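PDB 1UKF: 28 kDa product from Pseudomonas syringae pv. phaseolicola, which acts as a papain-like cysteine protease avirulence factor that cleaves itself and is essential for infection of bean and Arabidopsis cells. Local coordinates for residues A[23-28]-A[142-147]. Residues are numbered along the deposited sequence; the frame is centred on the assembly and turned at random.
Sequences TEWLVM and QFKLFD
Trp25 reaches out from helix 18-27 and lays one face of its indole on Phe146 of strand 142-147. The packing is tightest at Phe146 CB, which sits 3.4 Å from Trp25 CD2, over the middle of the five-membered ring and 10° off its normal, a CH-pi contact. From there the phenyl ring continues back under the tryptophan stem: Phe146 has CG anti to its backbone N (chi1 166°), which carries the ring toward the helix and brings Phe146 CD2 to 3.4 Å from Trp25 CB. The Trp25 five-membered ring and the Phe146 ring form an offset stack, centroids 4.6 Å apart and planes inclined by 19°. The two side chains slide past each other in opposite directions.

Contact thins towards the far end of the indole, though all the touching residues are buried. There Lys144 CB meets the six-membered ring at its edge, in the ring plane, 3.7 Å from Trp25 CH2. Beyond CG the lysine chain is extended and carries its ammonium away from the indole to a salt bridge with Glu139 and a hydrogen bond to Ser29 O; Trp25 NE1 is satisfied by Glu152.

In this papain-like fold the contact seats the helix that starts at the active-site Cys18 on the strand that ends at the active-site Asp147, whose OD1 is hydrogen-bonded to His132 NE2. Ala135 of strand 130-139 also packs against Trp25, strand 151-156 lines the other edge of strand 142-147, and Met38 of helix 34-41 touches Phe146.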
loop_
_atom_site.group_PDB
_atom_site.type_symbol
_atom_site.label_atom_id
_atom_site.label_comp_id
_atom_site.label_asym_id
_atom_site.label_seq_id
_atom_site.Cartn_x
_atom_site.Cartn_y
_atom_site.Cartn_z
ATOM N N THR A 23 -0.552 -0.932 -6.953
ATOM C CA THR A 23 -1.799 -0.892 -7.702
ATOM C C THR A 23 -1.946 -2.158 -8.546
ATOM O O THR A 23 -3.045 -2.706 -8.656
ATOM C CB THR A 23 -1.877 0.367 -8.588
ATOM O OG1 THR A 23 -1.783 1.531 -7.755
ATOM C CG2 THR A 23 -3.204 0.419 -9.334
ATOM N N GLU A 24 -0.848 -2.640 -9.126
ATOM C CA GLU A 24 -0.899 -3.871 -9.915
ATOM C C GLU A 24 -1.316 -5.014 -8.985
ATOM O O GLU A 24 -2.116 -5.869 -9.361
ATOM C CB GLU A 24 0.471 -4.154 -10.550
ATOM C CG GLU A 24 0.603 -5.501 -11.277
ATOM C CD GLU A 24 -0.265 -5.625 -12.520
ATOM O OE1 GLU A 24 -0.856 -4.619 -12.966
ATOM O OE2 GLU A 24 -0.344 -6.748 -13.066
ATOM N N TRP A 25 -0.789 -5.023 -7.763
ATOM C CA TRP A 25 -1.156 -6.067 -6.809
ATOM C C TRP A 25 -2.654 -5.980 -6.516
ATOM O O TRP A 25 -3.334 -7.002 -6.444
ATOM C CB TRP A 25 -0.368 -5.915 -5.503
ATOM C CG TRP A 25 -0.696 -6.979 -4.489
ATOM C CD1 TRP A 25 -0.144 -8.226 -4.394
ATOM C CD2 TRP A 25 -1.670 -6.890 -3.444
ATOM N NE1 TRP A 25 -0.712 -8.918 -3.351
ATOM C CE2 TRP A 25 -1.652 -8.122 -2.749
ATOM C CE3 TRP A 25 -2.556 -5.890 -3.023
ATOM C CZ2 TRP A 25 -2.486 -8.379 -1.655
ATOM C CZ3 TRP A 25 -3.384 -6.143 -1.936
ATOM C CH2 TRP A 25 -3.342 -7.377 -1.264
ATOM N N LEU A 26 -3.174 -4.766 -6.343
ATOM C CA LEU A 26 -4.596 -4.598 -6.069
ATOM C C LEU A 26 -5.440 -5.194 -7.187
ATOM O O LEU A 26 -6.452 -5.849 -6.927
ATOM C CB LEU A 26 -4.949 -3.116 -5.900
ATOM C CG LEU A 26 -4.618 -2.471 -4.550
ATOM C CD1 LEU A 26 -4.906 -0.975 -4.603
ATOM C CD2 LEU A 26 -5.447 -3.129 -3.451
ATOM N N VAL A 27 -5.019 -4.974 -8.429
ATOM C CA VAL A 27 -5.750 -5.492 -9.578
ATOM C C VAL A 27 -5.836 -7.015 -9.581
ATOM O O VAL A 27 -6.887 -7.576 -9.890
ATOM C CB VAL A 27 -5.114 -5.017 -10.904
ATOM C CG1 VAL A 27 -5.782 -5.712 -12.090
ATOM C CG2 VAL A 27 -5.262 -3.507 -11.031
ATOM N N MET A 28 -4.748 -7.692 -9.229
ATOM C CA MET A 28 -4.782 -9.150 -9.226
ATOM C C MET A 28 -4.555 -9.793 -7.859
ATOM O O MET A 28 -4.028 -10.901 -7.760
ATOM C CB MET A 28 -3.787 -9.702 -10.256
ATOM C CG MET A 28 -2.480 -8.932 -10.381
ATOM S SD MET A 28 -1.460 -8.995 -8.906
ATOM C CE MET A 28 -0.790 -10.656 -9.039
ATOM N N GLN A 142 -10.282 -12.863 5.687
ATOM C CA GLN A 142 -8.877 -12.782 5.291
ATOM C C GLN A 142 -8.381 -11.386 4.901
ATOM O O GLN A 142 -8.839 -10.805 3.917
ATOM C CB GLN A 142 -8.633 -13.754 4.132
ATOM C CG GLN A 142 -7.234 -13.717 3.535
ATOM C CD GLN A 142 -7.094 -14.655 2.351
ATOM O OE1 GLN A 142 -7.934 -14.665 1.450
ATOM N NE2 GLN A 142 -6.027 -15.446 2.343
ATOM N N PHE A 143 -7.437 -10.859 5.676
ATOM C CA PHE A 143 -6.855 -9.549 5.398
ATOM C C PHE A 143 -5.495 -9.751 4.731
ATOM O O PHE A 143 -4.612 -10.398 5.295
ATOM C CB PHE A 143 -6.681 -8.746 6.688
ATOM C CG PHE A 143 -6.026 -7.408 6.481
ATOM C CD1 PHE A 143 -6.665 -6.412 5.749
ATOM C CD2 PHE A 143 -4.756 -7.154 6.993
ATOM C CE1 PHE A 143 -6.048 -5.180 5.527
ATOM C CE2 PHE A 143 -4.133 -5.924 6.777
ATOM C CZ PHE A 143 -4.780 -4.936 6.042
ATOM N N LYS A 144 -5.340 -9.203 3.529
ATOM C CA LYS A 144 -4.095 -9.319 2.770
ATOM C C LYS A 144 -3.417 -7.958 2.669
ATOM O O LYS A 144 -4.076 -6.955 2.409
ATOM C CB LYS A 144 -4.371 -9.811 1.345
ATOM C CG LYS A 144 -5.055 -11.159 1.211
ATOM C CD LYS A 144 -5.286 -11.463 -0.266
ATOM C CE LYS A 144 -5.929 -12.823 -0.482
ATOM N NZ LYS A 144 -6.175 -13.072 -1.929
ATOM N N LEU A 145 -2.102 -7.930 2.860
ATOM C CA LEU A 145 -1.353 -6.686 2.759
ATOM C C LEU A 145 -0.081 -6.926 1.961
ATOM O O LEU A 145 0.640 -7.898 2.193
ATOM C CB LEU A 145 -1.018 -6.139 4.151
ATOM C CG LEU A 145 -0.286 -4.792 4.170
ATOM C CD1 LEU A 145 -0.652 -4.030 5.430
ATOM C CD2 LEU A 145 1.220 -5.007 4.073
ATOM N N PHE A 146 0.182 -6.040 1.008
ATOM C CA PHE A 146 1.367 -6.141 0.167
ATOM C C PHE A 146 2.231 -4.897 0.293
ATOM O O PHE A 146 1.754 -3.772 0.107
ATOM C CB PHE A 146 0.960 -6.336 -1.303
ATOM C CG PHE A 146 2.086 -6.111 -2.289
ATOM C CD1 PHE A 146 3.193 -6.955 -2.318
ATOM C CD2 PHE A 146 2.032 -5.051 -3.188
ATOM C CE1 PHE A 146 4.227 -6.743 -3.230
ATOM C CE2 PHE A 146 3.061 -4.834 -4.102
ATOM C CZ PHE A 146 4.158 -5.683 -4.121
ATOM N N ASP A 147 3.497 -5.103 0.633
ATOM C CA ASP A 147 4.457 -4.011 0.733
ATOM C C ASP A 147 5.527 -4.360 -0.300
ATOM O O ASP A 147 6.222 -5.363 -0.156
ATOM C CB ASP A 147 5.094 -3.961 2.119
ATOM C CG ASP A 147 6.089 -2.825 2.258
ATOM O OD1 ASP A 147 6.687 -2.425 1.237
ATOM O OD2 ASP A 147 6.285 -2.335 3.393
#